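Local coordinates for diffuse adherence adhesin (PDB 4MEE), which forms the outer-membrane beta-barrel transport unit of an autotransporter adhesin that mediates bacterial attachment to mammalian cells, autoaggregation and biofilm formation, at residues 341-347 with 368-374; 302-306 with 354-358; 231-237 with 266-272; 278-284 with 316-322; 445-449 with 458-462. All coordinates share one frame; numbering follows the deposited sequence.

Contact 1: residues 341-347 with 368-374; sequences HLQAVWM and NNIQTKA
At the edge of the Trp-346 indole and close to its plane lies the carboxamide of Asn-368, whose OD1 accepts a hydrogen bond from NE1 at 3.2 Å. The donor stands above the amide plane, 52° out of it, while the two flat groups are turned 41° against each other. Beyond this pair, Met-347 runs extended across Gln-371, its CE 3.5 Å from NE2, an amide whose main partner is Asn-405. Asn-369 ND2 makes a weak 3.3 Å bond to Met-347 SD and also bonds Asn-405, while OD1 accepts from His-407 N. Gln-343 lies alongside Lys-373, with OE1 3.6 Å from the lysine CD; NZ continues past it to salt bridges with Asp-167 and Glu-428. On the surface side, Leu-342 CD1 meets Ala-374 CB at 4.0 Å. Paired backbone bonds at Gln-343/Lys-373 and Val-345/Gln-371 hold the register of two neighbouring antiparallel wall strands, with mostly polar side chains on the Gln-343 face and mostly apolar ones on the Leu-342 face, as in an outer-membrane beta-barrel.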
# COMPACT_ATOMS: atom_id res chain seq x y z
N HIS A 341 7.01 2.99 -15.47
CA HIS A 341 5.76 3.53 -14.94
C HIS A 341 5.95 4.58 -13.84
O HIS A 341 7.00 4.65 -13.20
CB HIS A 341 4.85 2.40 -14.44
CG HIS A 341 5.48 1.55 -13.38
ND1 HIS A 341 5.98 0.29 -13.63
CD2 HIS A 341 5.69 1.78 -12.06
CE1 HIS A 341 6.47 -0.22 -12.51
NE2 HIS A 341 6.31 0.67 -11.54
N LEU A 342 4.90 5.38 -13.63
CA LEU A 342 4.90 6.45 -12.63
C LEU A 342 3.54 6.48 -11.94
O LEU A 342 2.50 6.38 -12.59
CB LEU A 342 5.20 7.80 -13.30
CG LEU A 342 5.11 9.11 -12.52
CD1 LEU A 342 6.27 9.27 -11.54
CD2 LEU A 342 5.06 10.29 -13.47
N GLN A 343 3.55 6.61 -10.61
CA GLN A 343 2.33 6.60 -9.80
C GLN A 343 2.39 7.64 -8.68
O GLN A 343 3.44 7.82 -8.05
CB GLN A 343 2.12 5.20 -9.19
CG GLN A 343 0.81 5.03 -8.42
CD GLN A 343 0.75 3.76 -7.60
OE1 GLN A 343 1.75 3.07 -7.40
NE2 GLN A 343 -0.45 3.43 -7.12
N ALA A 344 1.27 8.33 -8.45
CA ALA A 344 1.15 9.31 -7.37
C ALA A 344 -0.09 9.03 -6.51
O ALA A 344 -1.17 8.77 -7.04
CB ALA A 344 1.12 10.72 -7.92
N VAL A 345 0.09 9.10 -5.19
CA VAL A 345 -1.00 8.85 -4.24
C VAL A 345 -1.15 10.02 -3.26
O VAL A 345 -0.16 10.49 -2.69
CB VAL A 345 -0.78 7.54 -3.43
CG1 VAL A 345 -1.97 7.26 -2.52
CG2 VAL A 345 -0.55 6.35 -4.36
N TRP A 346 -2.39 10.48 -3.08
CA TRP A 346 -2.71 11.49 -2.06
C TRP A 346 -3.27 10.82 -0.81
O TRP A 346 -4.35 10.22 -0.84
CB TRP A 346 -3.68 12.54 -2.61
CG TRP A 346 -4.38 13.36 -1.55
CD1 TRP A 346 -3.79 14.12 -0.58
CD2 TRP A 346 -5.80 13.51 -1.36
NE1 TRP A 346 -4.75 14.72 0.20
CE2 TRP A 346 -5.99 14.36 -0.25
CE3 TRP A 346 -6.92 12.99 -2.02
CZ2 TRP A 346 -7.25 14.72 0.21
CZ3 TRP A 346 -8.18 13.35 -1.57
CH2 TRP A 346 -8.34 14.21 -0.46
N MET A 347 -2.53 10.92 0.28
CA MET A 347 -2.93 10.34 1.56
C MET A 347 -3.61 11.41 2.43
O MET A 347 -2.94 12.29 2.97
CB MET A 347 -1.72 9.74 2.28
CG MET A 347 -1.05 8.60 1.52
SD MET A 347 0.44 7.97 2.33
CE MET A 347 0.96 6.71 1.16
N ASN A 368 -1.96 14.94 4.48
CA ASN A 368 -1.91 15.22 3.04
C ASN A 368 -0.61 14.90 2.30
O ASN A 368 -0.32 15.52 1.28
CB ASN A 368 -2.33 16.66 2.75
CG ASN A 368 -3.77 16.93 3.12
OD1 ASN A 368 -4.61 16.02 3.09
ND2 ASN A 368 -4.07 18.17 3.47
N ASN A 369 0.14 13.93 2.81
CA ASN A 369 1.35 13.43 2.15
C ASN A 369 1.07 12.96 0.72
O ASN A 369 0.03 12.37 0.45
CB ASN A 369 1.95 12.28 2.96
CG ASN A 369 3.06 11.54 2.22
OD1 ASN A 369 4.10 12.11 1.91
ND2 ASN A 369 2.84 10.26 1.96
N ILE A 370 2.00 13.24 -0.19
CA ILE A 370 1.93 12.73 -1.55
C ILE A 370 3.06 11.73 -1.80
O ILE A 370 4.23 12.10 -1.87
CB ILE A 370 1.92 13.85 -2.62
CG1 ILE A 370 0.65 14.70 -2.50
CG2 ILE A 370 2.02 13.27 -4.02
CD1 ILE A 370 0.71 16.02 -3.24
N GLN A 371 2.68 10.45 -1.91
CA GLN A 371 3.63 9.39 -2.22
C GLN A 371 3.76 9.23 -3.73
O GLN A 371 2.77 9.03 -4.43
CB GLN A 371 3.22 8.07 -1.57
CG GLN A 371 4.22 6.94 -1.77
CD GLN A 371 3.98 5.77 -0.85
OE1 GLN A 371 3.54 4.71 -1.28
NE2 GLN A 371 4.29 5.95 0.44
N THR A 372 4.99 9.32 -4.23
CA THR A 372 5.26 9.15 -5.65
C THR A 372 6.12 7.91 -5.88
O THR A 372 7.17 7.73 -5.24
CB THR A 372 5.93 10.39 -6.27
OG1 THR A 372 5.43 11.58 -5.64
CG2 THR A 372 5.66 10.47 -7.77
N LYS A 373 5.66 7.05 -6.78
CA LYS A 373 6.40 5.86 -7.18
C LYS A 373 6.80 5.96 -8.64
O LYS A 373 5.96 6.22 -9.51
CB LYS A 373 5.55 4.60 -6.94
CG LYS A 373 5.35 4.25 -5.48
CD LYS A 373 4.70 2.89 -5.32
CE LYS A 373 4.67 2.45 -3.87
NZ LYS A 373 4.19 1.05 -3.70
N ALA A 374 8.09 5.79 -8.90
CA ALA A 374 8.62 5.76 -10.26
C ALA A 374 9.46 4.50 -10.41
O ALA A 374 10.31 4.22 -9.58
CB ALA A 374 9.46 7.00 -10.53

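Contact 2: residues 302-306 with 354-358; sequences EEEKY and HQEDN
The segments carrying Glu-304 and His-354 run 166° apart, nearly antiparallel, but too widely spaced for a backbone ladder, with 6.6 Å between Tyr-306 CA and His-354 CA and 7.8 Å between Glu-302 CA and Asp-357 CA. Side chains fill the gap. Glu-304 bends at its second torsion, chi2 -84°, which turns its carboxylate across the opposing chain. There OE2 accepts a hydrogen bond from Asp-357 N at 3.1 Å, met from above the carboxylate plane, and OE1 sits at the edge of the His-354 imidazole, near CE1. The imidazole also covers Tyr-306 CB, which makes an off-centre CH-pi contact 4.2 Å from the ring centroid; the phenol ring is set obliquely to the imidazole, its plane turned by 32°. These are the far ends of the hairpin of strands 303-327 and 333-355, which rises well beyond the middle of the barrel, consistent with the extracellular rim. Helix 149-162 reaches the same place, Tyr-153 touching Tyr-306, His-354 and Glu-356, as expected of a helix threaded through an autotransporter barrel. Glu-356 passes Glu-304 at about a right angle, CG to CG 4.1 Å, and forms a salt bridge with Arg-147. Farther out, Glu-302 OE2 and Asp-357 OD2 lie 3.5 Å apart, a pair of like charges at the surface.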
# COMPACT_ATOMS: atom_id res chain seq x y z
N GLU A 302 -3.85 3.02 31.43
CA GLU A 302 -5.12 2.72 30.85
C GLU A 302 -5.03 2.99 29.36
O GLU A 302 -4.14 3.71 28.92
CB GLU A 302 -6.18 3.57 31.50
CG GLU A 302 -7.29 3.94 30.57
CD GLU A 302 -8.61 3.98 31.28
OE1 GLU A 302 -9.52 3.23 30.87
OE2 GLU A 302 -8.74 4.74 32.26
N GLU A 303 -5.95 2.43 28.60
CA GLU A 303 -5.85 2.47 27.17
C GLU A 303 -6.65 3.58 26.52
O GLU A 303 -7.76 3.85 26.92
CB GLU A 303 -6.36 1.18 26.62
CG GLU A 303 -6.27 1.13 25.14
CD GLU A 303 -7.36 0.26 24.63
OE1 GLU A 303 -8.53 0.62 24.86
OE2 GLU A 303 -7.06 -0.79 24.05
N GLU A 304 -6.09 4.16 25.47
CA GLU A 304 -6.74 5.29 24.83
C GLU A 304 -7.24 5.06 23.44
O GLU A 304 -6.49 4.65 22.57
CB GLU A 304 -5.78 6.45 24.77
CG GLU A 304 -5.15 6.76 26.08
CD GLU A 304 -6.04 7.63 26.90
OE1 GLU A 304 -6.96 8.26 26.34
OE2 GLU A 304 -5.81 7.68 28.11
N LYS A 305 -8.48 5.43 23.20
CA LYS A 305 -9.09 5.20 21.91
C LYS A 305 -9.50 6.46 21.19
O LYS A 305 -10.02 7.38 21.79
CB LYS A 305 -10.32 4.34 22.09
CG LYS A 305 -10.11 3.29 23.15
CD LYS A 305 -11.03 2.12 22.93
CE LYS A 305 -12.47 2.59 22.94
NZ LYS A 305 -13.36 1.44 23.23
N TYR A 306 -9.30 6.45 19.87
CA TYR A 306 -9.63 7.55 18.98
C TYR A 306 -9.93 7.01 17.57
O TYR A 306 -9.86 5.81 17.35
CB TYR A 306 -8.48 8.55 18.95
CG TYR A 306 -7.16 8.04 18.48
CD1 TYR A 306 -6.37 7.27 19.28
CD2 TYR A 306 -6.70 8.38 17.24
CE1 TYR A 306 -5.18 6.83 18.84
CE2 TYR A 306 -5.52 7.94 16.79
CZ TYR A 306 -4.78 7.17 17.60
OH TYR A 306 -3.60 6.76 17.14
N HIS A 354 -6.81 14.09 20.07
CA HIS A 354 -7.15 13.27 21.22
C HIS A 354 -6.41 13.63 22.49
O HIS A 354 -5.18 13.75 22.49
CB HIS A 354 -6.94 11.79 20.89
CG HIS A 354 -7.47 10.85 21.93
ND1 HIS A 354 -6.66 10.15 22.79
CD2 HIS A 354 -8.74 10.51 22.25
CE1 HIS A 354 -7.40 9.41 23.59
NE2 HIS A 354 -8.67 9.61 23.29
N GLN A 355 -7.16 13.81 23.58
CA GLN A 355 -6.59 14.09 24.89
C GLN A 355 -6.55 12.83 25.75
O GLN A 355 -7.52 12.08 25.83
CB GLN A 355 -7.39 15.19 25.59
CG GLN A 355 -6.81 15.60 26.93
CD GLN A 355 -7.38 16.90 27.44
OE1 GLN A 355 -8.60 17.11 27.44
NE2 GLN A 355 -6.50 17.79 27.88
N GLU A 356 -5.41 12.62 26.41
CA GLU A 356 -5.19 11.42 27.20
C GLU A 356 -5.65 11.57 28.64
O GLU A 356 -6.03 12.65 29.08
CB GLU A 356 -3.72 11.05 27.18
CG GLU A 356 -3.26 10.42 25.89
CD GLU A 356 -1.82 10.00 25.97
OE1 GLU A 356 -1.53 8.92 26.53
OE2 GLU A 356 -0.96 10.76 25.48
N ASP A 357 -5.57 10.47 29.37
CA ASP A 357 -5.94 10.43 30.77
C ASP A 357 -5.12 11.44 31.55
O ASP A 357 -5.57 11.96 32.56
CB ASP A 357 -5.69 9.04 31.33
CG ASP A 357 -6.87 8.52 32.12
OD1 ASP A 357 -7.97 9.10 32.00
OD2 ASP A 357 -6.70 7.52 32.85
N ASN A 358 -3.91 11.71 31.07
CA ASN A 358 -3.01 12.62 31.77
C ASN A 358 -3.17 14.07 31.34
O ASN A 358 -2.51 14.96 31.89
CB ASN A 358 -1.55 12.17 31.64
CG ASN A 358 -1.23 11.59 30.28
OD1 ASN A 358 -1.17 12.31 29.28
ND2 ASN A 358 -1.01 10.28 30.23

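Contact 3: residues 231-237 with 266-272; sequences DFTLGIM and GVYGTWY
A first torsion of 61° in Tyr-268 sets CG between the backbone N and the carbonyl carbon and lays the ring across the neighbouring strand, over Gly-235. This cross-strand pairing fits the aromatic-over-glycine arrangement known as aromatic rescue, or a mortise-tenon joint, in outer-membrane beta-barrels. Gly-235 CA stands over the ring face, 4.0 Å from its centroid and offset toward the rim, and Tyr-268 OH reaches on to bond Trp-189 NE1. Met-237 comes to the ring's edge: SD lies 5.3 Å from the centroid, a Met-aromatic contact, while CE packs 3.5 Å from Tyr-268 CB. Thr-233 and Thr-270 meet CB to CB at 3.9 Å on the same face. Backbone bonds run the whole length of the two segments, from Asp-231/Tyr-272 to Met-237/Gly-266, those between Gly-235 and Tyr-268 being long and that from Tyr-268 N weak. On the other face, Phe-232 and Trp-271 point the same way with planes 47° apart, and Trp-271 CD1 lies over the phenyl face, 3.4 Å from Phe-232 CE2.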
# COMPACT_ATOMS: atom_id res chain seq x y z
N ASP A 231 -9.73 1.12 -24.28
CA ASP A 231 -10.59 0.25 -23.50
C ASP A 231 -10.62 0.73 -22.10
O ASP A 231 -9.59 0.81 -21.46
CB ASP A 231 -10.01 -1.14 -23.43
CG ASP A 231 -9.48 -1.58 -24.73
OD1 ASP A 231 -9.23 -0.71 -25.58
OD2 ASP A 231 -9.32 -2.80 -24.92
N PHE A 232 -11.81 0.99 -21.58
CA PHE A 232 -11.95 1.47 -20.23
C PHE A 232 -12.61 0.45 -19.33
O PHE A 232 -13.40 -0.36 -19.80
CB PHE A 232 -12.81 2.70 -20.22
CG PHE A 232 -12.24 3.82 -20.99
CD1 PHE A 232 -12.36 3.86 -22.36
CD2 PHE A 232 -11.61 4.85 -20.34
CE1 PHE A 232 -11.84 4.91 -23.07
CE2 PHE A 232 -11.09 5.90 -21.04
CZ PHE A 232 -11.21 5.94 -22.40
N THR A 233 -12.29 0.50 -18.05
CA THR A 233 -13.00 -0.29 -17.06
C THR A 233 -13.34 0.55 -15.87
O THR A 233 -12.55 1.36 -15.44
CB THR A 233 -12.11 -1.39 -16.52
OG1 THR A 233 -12.18 -2.52 -17.40
CG2 THR A 233 -12.61 -1.79 -15.19
N LEU A 234 -14.53 0.36 -15.31
CA LEU A 234 -14.91 1.05 -14.09
C LEU A 234 -15.45 0.04 -13.11
O LEU A 234 -16.30 -0.74 -13.46
CB LEU A 234 -15.97 2.08 -14.39
CG LEU A 234 -15.29 3.34 -14.89
CD1 LEU A 234 -15.75 3.64 -16.30
CD2 LEU A 234 -15.53 4.50 -13.95
N GLY A 235 -14.96 0.06 -11.89
CA GLY A 235 -15.32 -0.99 -10.95
C GLY A 235 -15.46 -0.43 -9.57
O GLY A 235 -15.37 0.77 -9.39
N ILE A 236 -15.68 -1.30 -8.60
CA ILE A 236 -15.73 -0.85 -7.23
C ILE A 236 -15.01 -1.80 -6.30
O ILE A 236 -14.96 -2.99 -6.54
CB ILE A 236 -17.16 -0.61 -6.77
CG1 ILE A 236 -17.85 -1.90 -6.43
CG2 ILE A 236 -17.99 -0.04 -7.90
CD1 ILE A 236 -19.30 -1.78 -6.79
N MET A 237 -14.46 -1.25 -5.22
CA MET A 237 -13.62 -2.00 -4.31
C MET A 237 -13.98 -1.71 -2.88
O MET A 237 -14.52 -0.67 -2.60
CB MET A 237 -12.20 -1.58 -4.49
CG MET A 237 -12.07 -0.13 -4.83
SD MET A 237 -10.30 0.14 -4.73
CE MET A 237 -10.21 1.63 -5.68
N GLY A 266 -14.64 2.25 -2.25
CA GLY A 266 -14.33 3.22 -3.27
C GLY A 266 -14.50 2.66 -4.65
O GLY A 266 -15.02 1.57 -4.81
N VAL A 267 -14.04 3.41 -5.63
CA VAL A 267 -14.17 3.04 -7.01
C VAL A 267 -12.84 3.23 -7.69
O VAL A 267 -12.07 4.10 -7.31
CB VAL A 267 -15.12 4.00 -7.69
CG1 VAL A 267 -16.43 3.98 -6.96
CG2 VAL A 267 -14.53 5.39 -7.64
N TYR A 268 -12.58 2.43 -8.72
CA TYR A 268 -11.33 2.53 -9.46
C TYR A 268 -11.55 2.59 -10.96
O TYR A 268 -12.63 2.29 -11.44
CB TYR A 268 -10.43 1.36 -9.13
CG TYR A 268 -10.99 0.03 -9.45
CD1 TYR A 268 -11.04 -0.42 -10.75
CD2 TYR A 268 -11.44 -0.79 -8.46
CE1 TYR A 268 -11.54 -1.66 -11.05
CE2 TYR A 268 -11.94 -2.03 -8.74
CZ TYR A 268 -12.00 -2.46 -10.04
OH TYR A 268 -12.50 -3.69 -10.31
N GLY A 269 -10.52 2.98 -11.70
CA GLY A 269 -10.62 3.11 -13.14
C GLY A 269 -9.38 2.59 -13.85
O GLY A 269 -8.30 2.62 -13.30
N THR A 270 -9.56 2.11 -15.07
CA THR A 270 -8.47 1.56 -15.84
C THR A 270 -8.54 1.97 -17.29
O THR A 270 -9.62 2.09 -17.82
CB THR A 270 -8.60 0.06 -15.86
OG1 THR A 270 -7.74 -0.49 -14.86
CG2 THR A 270 -8.21 -0.43 -17.18
N TRP A 271 -7.40 2.17 -17.94
CA TRP A 271 -7.41 2.53 -19.36
C TRP A 271 -6.26 1.92 -20.11
O TRP A 271 -5.16 1.99 -19.63
CB TRP A 271 -7.22 4.02 -19.50
CG TRP A 271 -7.12 4.46 -20.89
CD1 TRP A 271 -8.13 4.48 -21.79
CD2 TRP A 271 -5.98 4.98 -21.56
NE1 TRP A 271 -7.69 4.98 -22.98
CE2 TRP A 271 -6.37 5.29 -22.86
CE3 TRP A 271 -4.66 5.21 -21.18
CZ2 TRP A 271 -5.50 5.81 -23.79
CZ3 TRP A 271 -3.80 5.72 -22.10
CH2 TRP A 271 -4.22 6.02 -23.39
N TYR A 272 -6.51 1.34 -21.28
CA TYR A 272 -5.44 0.87 -22.15
C TYR A 272 -5.70 1.38 -23.54
O TYR A 272 -6.79 1.23 -24.04
CB TYR A 272 -5.45 -0.64 -22.19
CG TYR A 272 -4.98 -1.24 -20.94
CD1 TYR A 272 -5.78 -1.25 -19.84
CD2 TYR A 272 -3.73 -1.77 -20.85
CE1 TYR A 272 -5.35 -1.79 -18.67
CE2 TYR A 272 -3.28 -2.32 -19.69
CZ TYR A 272 -4.10 -2.32 -18.60
OH TYR A 272 -3.68 -2.86 -17.44

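Contact 4: residues 278-284 with 316-322; sequences ATGLFAE and GGGYNLN
Phe-282 leaves its strand with CB packed against Tyr-272 of the preceding strand, and a chi1 of 86° then swings the ring back over Gly-318. CD1 meets the amide of Asn-320, which is close to parallel with the ring, the two planes 14° apart. Farther along, CE1 comes 3.8 Å from Gly-318 CA, and Gly-318 N lies over one ring face, offset toward the rim. Because Gly-318 carries no side chain, the phenyl group can rest directly on its backbone, the aromatic-over-glycine pairing of outer-membrane beta-barrels. The strands joined here belong to the hairpin 280-298/303-327 in the barrel wall. Gly-316, Gly-317 and Gly-318 follow one another in the second strand, opposite Glu-284, Ala-283 and Phe-282. The backbone bond from Glu-284 N to Gly-316 O is 2.9 Å, whereas that from Phe-282 N to Gly-318 O is weak at 3.4 Å. On the side of the sheet that carries Phe-282 and Glu-284, Asn-169 of a loop touches Phe-282 and gives its N-H to Glu-284 OE2. On the other side Leu-281 CD2 lies at the edge of the Tyr-319 ring, 3.7 Å from Tyr-319 CD1. Where the first strand begins, Thr-279 replaces a backbone acceptor with its hydroxyl: OG1 takes a nearly straight bond from Asn-322 N at 3.0 Å, with an N-H...O angle of 170°.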
# COMPACT_ATOMS: atom_id res chain seq x y z
N ALA A 278 -0.76 -6.00 -25.27
CA ALA A 278 -0.14 -5.41 -26.43
C ALA A 278 0.59 -4.17 -25.99
O ALA A 278 0.25 -3.58 -24.97
CB ALA A 278 -1.18 -5.04 -27.45
N THR A 279 1.58 -3.77 -26.76
CA THR A 279 2.35 -2.59 -26.45
C THR A 279 1.52 -1.33 -26.49
O THR A 279 0.65 -1.20 -27.32
CB THR A 279 3.48 -2.44 -27.46
OG1 THR A 279 4.37 -3.55 -27.33
CG2 THR A 279 4.23 -1.18 -27.20
N GLY A 280 1.79 -0.41 -25.57
CA GLY A 280 1.10 0.87 -25.56
C GLY A 280 0.92 1.49 -24.19
O GLY A 280 1.26 0.90 -23.18
N LEU A 281 0.36 2.70 -24.17
CA LEU A 281 0.15 3.46 -22.94
C LEU A 281 -0.95 2.89 -22.07
O LEU A 281 -1.88 2.28 -22.56
CB LEU A 281 -0.21 4.90 -23.25
CG LEU A 281 0.87 5.73 -23.94
CD1 LEU A 281 0.34 7.10 -24.29
CD2 LEU A 281 2.11 5.83 -23.06
N PHE A 282 -0.86 3.11 -20.76
CA PHE A 282 -1.91 2.66 -19.88
C PHE A 282 -2.02 3.61 -18.70
O PHE A 282 -1.11 4.37 -18.46
CB PHE A 282 -1.73 1.19 -19.48
CG PHE A 282 -0.86 0.98 -18.32
CD1 PHE A 282 0.46 0.66 -18.48
CD2 PHE A 282 -1.38 1.04 -17.06
CE1 PHE A 282 1.25 0.44 -17.40
CE2 PHE A 282 -0.59 0.83 -15.98
CZ PHE A 282 0.73 0.52 -16.15
N ALA A 283 -3.15 3.60 -18.01
CA ALA A 283 -3.36 4.46 -16.86
C ALA A 283 -4.32 3.79 -15.93
O ALA A 283 -5.14 3.03 -16.36
CB ALA A 283 -3.94 5.78 -17.29
N GLU A 284 -4.20 4.06 -14.65
CA GLU A 284 -5.09 3.47 -13.67
C GLU A 284 -5.42 4.57 -12.69
O GLU A 284 -4.65 5.49 -12.54
CB GLU A 284 -4.39 2.34 -12.94
CG GLU A 284 -4.20 1.10 -13.79
CD GLU A 284 -3.86 -0.12 -12.96
OE1 GLU A 284 -3.98 -0.06 -11.72
OE2 GLU A 284 -3.46 -1.13 -13.57
N GLY A 316 -2.02 7.03 -11.76
CA GLY A 316 -0.77 6.53 -12.31
C GLY A 316 -0.83 6.02 -13.73
O GLY A 316 -1.89 5.76 -14.26
N GLY A 317 0.34 5.86 -14.34
CA GLY A 317 0.42 5.41 -15.72
C GLY A 317 1.72 4.73 -16.08
O GLY A 317 2.57 4.48 -15.26
N GLY A 318 1.87 4.39 -17.35
CA GLY A 318 3.09 3.74 -17.74
C GLY A 318 3.11 3.42 -19.21
O GLY A 318 2.30 3.94 -19.97
N TYR A 319 4.04 2.57 -19.62
CA TYR A 319 4.08 2.10 -21.00
C TYR A 319 4.41 0.62 -21.08
O TYR A 319 5.46 0.18 -20.61
CB TYR A 319 5.09 2.92 -21.81
CG TYR A 319 5.18 2.56 -23.28
CD1 TYR A 319 4.25 3.05 -24.20
CD2 TYR A 319 6.20 1.74 -23.75
CE1 TYR A 319 4.33 2.72 -25.54
CE2 TYR A 319 6.29 1.41 -25.09
CZ TYR A 319 5.36 1.90 -25.98
OH TYR A 319 5.44 1.59 -27.32
N ASN A 320 3.50 -0.15 -21.66
CA ASN A 320 3.73 -1.57 -21.89
C ASN A 320 4.46 -1.79 -23.21
O ASN A 320 4.08 -1.24 -24.25
CB ASN A 320 2.41 -2.35 -21.86
CG ASN A 320 1.84 -2.48 -20.46
OD1 ASN A 320 2.57 -2.56 -19.48
ND2 ASN A 320 0.51 -2.51 -20.36
N LEU A 321 5.52 -2.60 -23.16
CA LEU A 321 6.37 -2.84 -24.32
C LEU A 321 6.74 -4.31 -24.44
O LEU A 321 7.33 -4.88 -23.52
CB LEU A 321 7.64 -1.98 -24.23
CG LEU A 321 8.70 -2.07 -25.34
CD1 LEU A 321 8.26 -1.33 -26.60
CD2 LEU A 321 10.04 -1.54 -24.85
N ASN A 322 6.36 -4.92 -25.56
CA ASN A 322 6.75 -6.29 -25.88
C ASN A 322 8.14 -6.30 -26.52
O ASN A 322 8.30 -5.91 -27.68
CB ASN A 322 5.72 -6.96 -26.79
CG ASN A 322 6.06 -8.41 -27.12
OD1 ASN A 322 6.67 -9.12 -26.31
ND2 ASN A 322 5.66 -8.85 -28.30

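Contact 5: residues 445-449 with 458-462; sequences GGVAY and AISGA
Tyr-449 and Ile-459 meet in the final beta hairpin of the autotransporter barrel, made of strands 441-451 and 457-467, the second of which closes the cylinder by pairing with strand 188-200. The short segments run antiparallel, their directions 170° apart. Two hydrogen-bonded pairs set the register. Gly-446 and Ala-462 exchange bonds of 3.1 Å (Gly-446 N to Ala-462 O) and 3.0 Å (Ala-462 N to Gly-446 O), and Ala-448 N reaches Ser-460 O at 2.9 Å, with Ser-460 N returning to Ala-448 O. Small residues line this face: Ala-448 CB lies 3.6 Å from Ser-460 OG, while Ala-462 touches Arg-191 and Thr-193 of the strand beyond and Ala-448 touches Lys-430. With glycine, alanine and serine here, the two strands add little bulk on this side of the wall. The opposite face carries the larger apolar groups, on the surface and probably toward lipid. There Ile-459 crosses both Val-447 and Tyr-449, and successive carbons of one branch meet different partners: CG1 the tyrosine, and CD1 at its end Val-447 CG1 at 3.9 Å. The Tyr-449 ring, with CG anti to the backbone N (chi1 172°), extends past the isoleucine and presents its edge, so that Ile-459 CG1 lies near the ring plane, 3.8 Å from Tyr-449 CD1.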
# COMPACT_ATOMS: atom_id res chain seq x y z
N GLY A 445 0.65 -14.80 -6.37
CA GLY A 445 1.43 -14.57 -5.18
C GLY A 445 2.43 -13.49 -5.50
O GLY A 445 2.99 -13.46 -6.59
N GLY A 446 2.65 -12.60 -4.54
CA GLY A 446 3.60 -11.51 -4.70
C GLY A 446 4.32 -11.22 -3.40
O GLY A 446 3.74 -11.35 -2.32
N VAL A 447 5.58 -10.83 -3.50
CA VAL A 447 6.40 -10.47 -2.35
C VAL A 447 7.02 -9.09 -2.58
O VAL A 447 7.73 -8.87 -3.56
CB VAL A 447 7.49 -11.53 -2.06
CG1 VAL A 447 8.45 -11.06 -0.98
CG2 VAL A 447 6.86 -12.86 -1.66
N ALA A 448 6.73 -8.17 -1.66
CA ALA A 448 7.20 -6.78 -1.73
C ALA A 448 8.02 -6.41 -0.51
O ALA A 448 7.68 -6.78 0.62
CB ALA A 448 6.02 -5.84 -1.88
N TYR A 449 9.11 -5.67 -0.74
CA TYR A 449 10.00 -5.25 0.33
C TYR A 449 10.44 -3.80 0.14
O TYR A 449 10.93 -3.43 -0.92
CB TYR A 449 11.22 -6.17 0.40
CG TYR A 449 12.29 -5.69 1.34
CD1 TYR A 449 12.19 -5.91 2.71
CD2 TYR A 449 13.40 -4.99 0.86
CE1 TYR A 449 13.17 -5.47 3.58
CE2 TYR A 449 14.39 -4.55 1.72
CZ TYR A 449 14.26 -4.79 3.08
OH TYR A 449 15.24 -4.34 3.94
N ALA A 458 9.33 -2.97 5.19
CA ALA A 458 8.00 -3.48 5.11
C ALA A 458 8.35 -4.66 4.30
O ALA A 458 9.17 -4.56 3.41
CB ALA A 458 7.10 -2.53 4.34
N ILE A 459 7.81 -5.80 4.67
CA ILE A 459 7.98 -7.00 3.91
C ILE A 459 6.53 -7.45 3.82
O ILE A 459 5.83 -7.46 4.82
CB ILE A 459 8.93 -7.99 4.64
CG1 ILE A 459 9.85 -8.73 3.65
CG2 ILE A 459 8.19 -8.92 5.60
CD1 ILE A 459 9.20 -9.19 2.36
N SER A 460 6.05 -7.71 2.62
CA SER A 460 4.64 -8.01 2.46
C SER A 460 4.48 -9.20 1.52
O SER A 460 5.23 -9.33 0.57
CB SER A 460 3.88 -6.78 1.95
OG SER A 460 3.56 -6.87 0.57
N GLY A 461 3.52 -10.06 1.82
CA GLY A 461 3.20 -11.18 0.95
C GLY A 461 1.71 -11.16 0.70
O GLY A 461 0.92 -11.12 1.65
N ALA A 462 1.30 -11.16 -0.56
CA ALA A 462 -0.11 -11.09 -0.89
C ALA A 462 -0.50 -12.26 -1.76
O ALA A 462 0.30 -12.75 -2.54
CB ALA A 462 -0.41 -9.78 -1.60

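How the contacts relate
Contacts 1, 3, 4 and 5 pair antiparallel wall strands; contact 2 has no backbone ladder. Contacts 3, 4 and 1 follow one another round the wall: Trp-271 N of contact 3 probably bonds Ala-283 O of contact 4 at 2.9 Å, and Leu-342 O of contact 1 probably bonds Gly-317 N of contact 4 at 2.8 Å. Contact 2 uses adjoining loop and the far ends of strands 303-327 and 333-355, which also serve contacts 4 and 1; its centre is about 48 Å from that of contact 4, across the chain's centre, and about 32 Å from that of contact 1. Contact 5 comes within about 7 Å of contact 1 at the nearest atoms.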